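Local structure of DUF5624 domain-containing protein (Legionella pneumophila subsp. pneumophila, 4JX2) at residues 303-308 with 315-320. The protein is of unknown function but is probably secreted, and combines many alpha helices with a small mixed beta sheet. Numbering follows the deposited sequence.
Sequences AVKPSL and QADYNY. With 1PE (pentaethylene glycol), chain K; SO4 (sulfate ion), chain E.
D317, in the first turn of helix 315-339, receives the type I beta turn K305–L308 of the loop that leads from strand 296-298 into that helix, a worked example of a helix-borne carboxylate holding a turn of the preceding loop. Its OD2 accepts two hydrogen bonds: S307 N reaches it at 2.9 Å, nearly in line with the C-O bond, and S307 OG at 2.7 Å from the anti side, 23° out of the carboxylate plane. With chi1 at 73°, OG sits between the S307 backbone N and carbonyl carbon, and it is also hydrogen-bonded to T314 N. One turn of helix further on, A303 N donates to Y320 OH in an almost straight bond (2.8 Å), arriving near the ring plane.

Between these polar ends, the K305 side chain passes D317 and crosses Y320 at about a right angle. Bent at chi2 (-68°), it lays CE over one ring face, offset toward the rim and 3.7 Å from the centroid, as a CH-pi contact; NZ adds a cation-pi interaction over the same face. Pentaethylene glycol, probably from the crystallisation liquor, curls round the ammonium: K305 NZ donates to its OH2, OH5 and OH6, with OH6 at 2.9 Å from NZ.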
# COMPACT_ATOMS: atom_id res chain seq x y z
N ALA A 303 -9.12 -9.77 3.26
CA ALA A 303 -10.57 -9.87 3.15
C ALA A 303 -11.27 -9.42 4.45
O ALA A 303 -10.72 -9.57 5.54
CB ALA A 303 -10.94 -11.30 2.86
N VAL A 304 -12.49 -8.90 4.31
CA VAL A 304 -13.39 -8.56 5.41
C VAL A 304 -14.29 -9.82 5.56
O VAL A 304 -15.17 -10.08 4.74
CB VAL A 304 -14.16 -7.25 5.12
CG1 VAL A 304 -15.14 -6.92 6.24
CG2 VAL A 304 -13.20 -6.09 4.89
N LYS A 305 -13.95 -10.68 6.52
CA LYS A 305 -14.62 -11.97 6.72
C LYS A 305 -16.06 -11.85 7.32
O LYS A 305 -16.38 -10.86 8.00
CB LYS A 305 -13.73 -12.87 7.59
CG LYS A 305 -12.53 -13.42 6.83
CD LYS A 305 -12.98 -14.40 5.78
CE LYS A 305 -11.96 -14.56 4.70
NZ LYS A 305 -12.51 -15.44 3.66
N PRO A 306 -16.96 -12.84 7.05
CA PRO A 306 -18.36 -12.69 7.49
C PRO A 306 -18.58 -12.60 8.99
O PRO A 306 -19.41 -11.79 9.40
CB PRO A 306 -19.05 -13.94 6.93
CG PRO A 306 -18.18 -14.39 5.81
CD PRO A 306 -16.78 -14.04 6.21
N SER A 307 -17.85 -13.39 9.82
CA SER A 307 -18.04 -13.36 11.28
C SER A 307 -17.24 -12.22 11.97
O SER A 307 -17.17 -12.19 13.20
CB SER A 307 -17.72 -14.71 11.91
OG SER A 307 -16.33 -14.98 11.93
N LEU A 308 -16.71 -11.26 11.20
CA LEU A 308 -16.00 -10.10 11.77
C LEU A 308 -17.02 -9.21 12.48
O LEU A 308 -18.02 -8.84 11.87
CB LEU A 308 -15.24 -9.33 10.68
CG LEU A 308 -14.30 -8.21 11.13
CD1 LEU A 308 -13.09 -8.77 11.87
CD2 LEU A 308 -13.84 -7.41 9.95
N GLN A 315 -13.82 -20.47 13.34
CA GLN A 315 -12.45 -21.00 13.32
C GLN A 315 -11.79 -20.68 11.97
O GLN A 315 -10.63 -20.25 11.96
CB GLN A 315 -12.41 -22.50 13.65
CG GLN A 315 -11.01 -23.00 14.07
CD GLN A 315 -10.52 -22.46 15.41
OE1 GLN A 315 -11.09 -22.75 16.47
NE2 GLN A 315 -9.44 -21.70 15.39
N ALA A 316 -12.55 -20.76 10.85
CA ALA A 316 -12.09 -20.42 9.50
C ALA A 316 -11.67 -18.94 9.41
O ALA A 316 -10.59 -18.64 8.89
CB ALA A 316 -13.18 -20.72 8.48
N ASP A 317 -12.51 -18.02 9.92
CA ASP A 317 -12.24 -16.58 9.89
C ASP A 317 -11.10 -16.22 10.83
O ASP A 317 -10.31 -15.35 10.49
CB ASP A 317 -13.51 -15.78 10.23
CG ASP A 317 -14.59 -15.87 9.18
OD1 ASP A 317 -14.35 -16.50 8.12
OD2 ASP A 317 -15.66 -15.27 9.38
N TYR A 318 -11.01 -16.89 11.99
CA TYR A 318 -9.92 -16.65 12.93
C TYR A 318 -8.59 -17.11 12.29
O TYR A 318 -7.63 -16.33 12.27
CB TYR A 318 -10.17 -17.35 14.29
CG TYR A 318 -9.03 -17.18 15.28
CD1 TYR A 318 -8.92 -16.03 16.05
CD2 TYR A 318 -8.06 -18.17 15.43
CE1 TYR A 318 -7.87 -15.87 16.96
CE2 TYR A 318 -7.01 -18.02 16.33
CZ TYR A 318 -6.91 -16.87 17.10
OH TYR A 318 -5.87 -16.71 17.99
N ASN A 319 -8.55 -18.35 11.74
CA ASN A 319 -7.35 -18.89 11.10
C ASN A 319 -6.93 -18.00 9.93
O ASN A 319 -5.73 -17.86 9.67
CB ASN A 319 -7.56 -20.35 10.65
CG ASN A 319 -7.75 -21.34 11.79
OD1 ASN A 319 -7.46 -21.07 12.97
ND2 ASN A 319 -8.28 -22.51 11.49
N TYR A 320 -7.92 -17.35 9.28
CA TYR A 320 -7.65 -16.45 8.17
C TYR A 320 -6.81 -15.25 8.63
O TYR A 320 -5.75 -15.01 8.08
CB TYR A 320 -8.94 -15.99 7.46
CG TYR A 320 -8.66 -14.97 6.38
CD1 TYR A 320 -8.03 -15.34 5.19
CD2 TYR A 320 -8.93 -13.62 6.58
CE1 TYR A 320 -7.71 -14.39 4.22
CE2 TYR A 320 -8.63 -12.67 5.61
CZ TYR A 320 -8.02 -13.06 4.43
OH TYR A 320 -7.68 -12.11 3.50
OH2 1PE K . -13.61 -18.00 5.27
C12 1PE K . -12.54 -18.91 4.96
C22 1PE K . -11.21 -18.16 4.89
OH3 1PE K . -10.38 -18.54 3.78
C13 1PE K . -9.82 -16.68 2.23
C23 1PE K . -10.68 -17.91 2.52
OH4 1PE K . -10.37 -16.03 1.08
C14 1PE K . -11.72 -14.08 0.52
C24 1PE K . -10.43 -14.60 1.16
OH5 1PE K . -12.85 -14.31 1.39
C15 1PE K . -15.23 -13.83 1.81
C25 1PE K . -13.85 -13.28 1.41
OH6 1PE K . -15.19 -15.04 2.58
C16 1PE K . -14.71 -17.42 2.16
C26 1PE K . -15.59 -16.20 1.83
OH7 1PE K . -13.94 -17.88 1.03
S SO4 E . -16.96 -22.51 13.99
O1 SO4 E . -16.94 -23.85 14.57
O2 SO4 E . -16.02 -22.45 12.86
O3 SO4 E . -18.31 -22.16 13.55
O4 SO4 E . -16.55 -21.55 15.02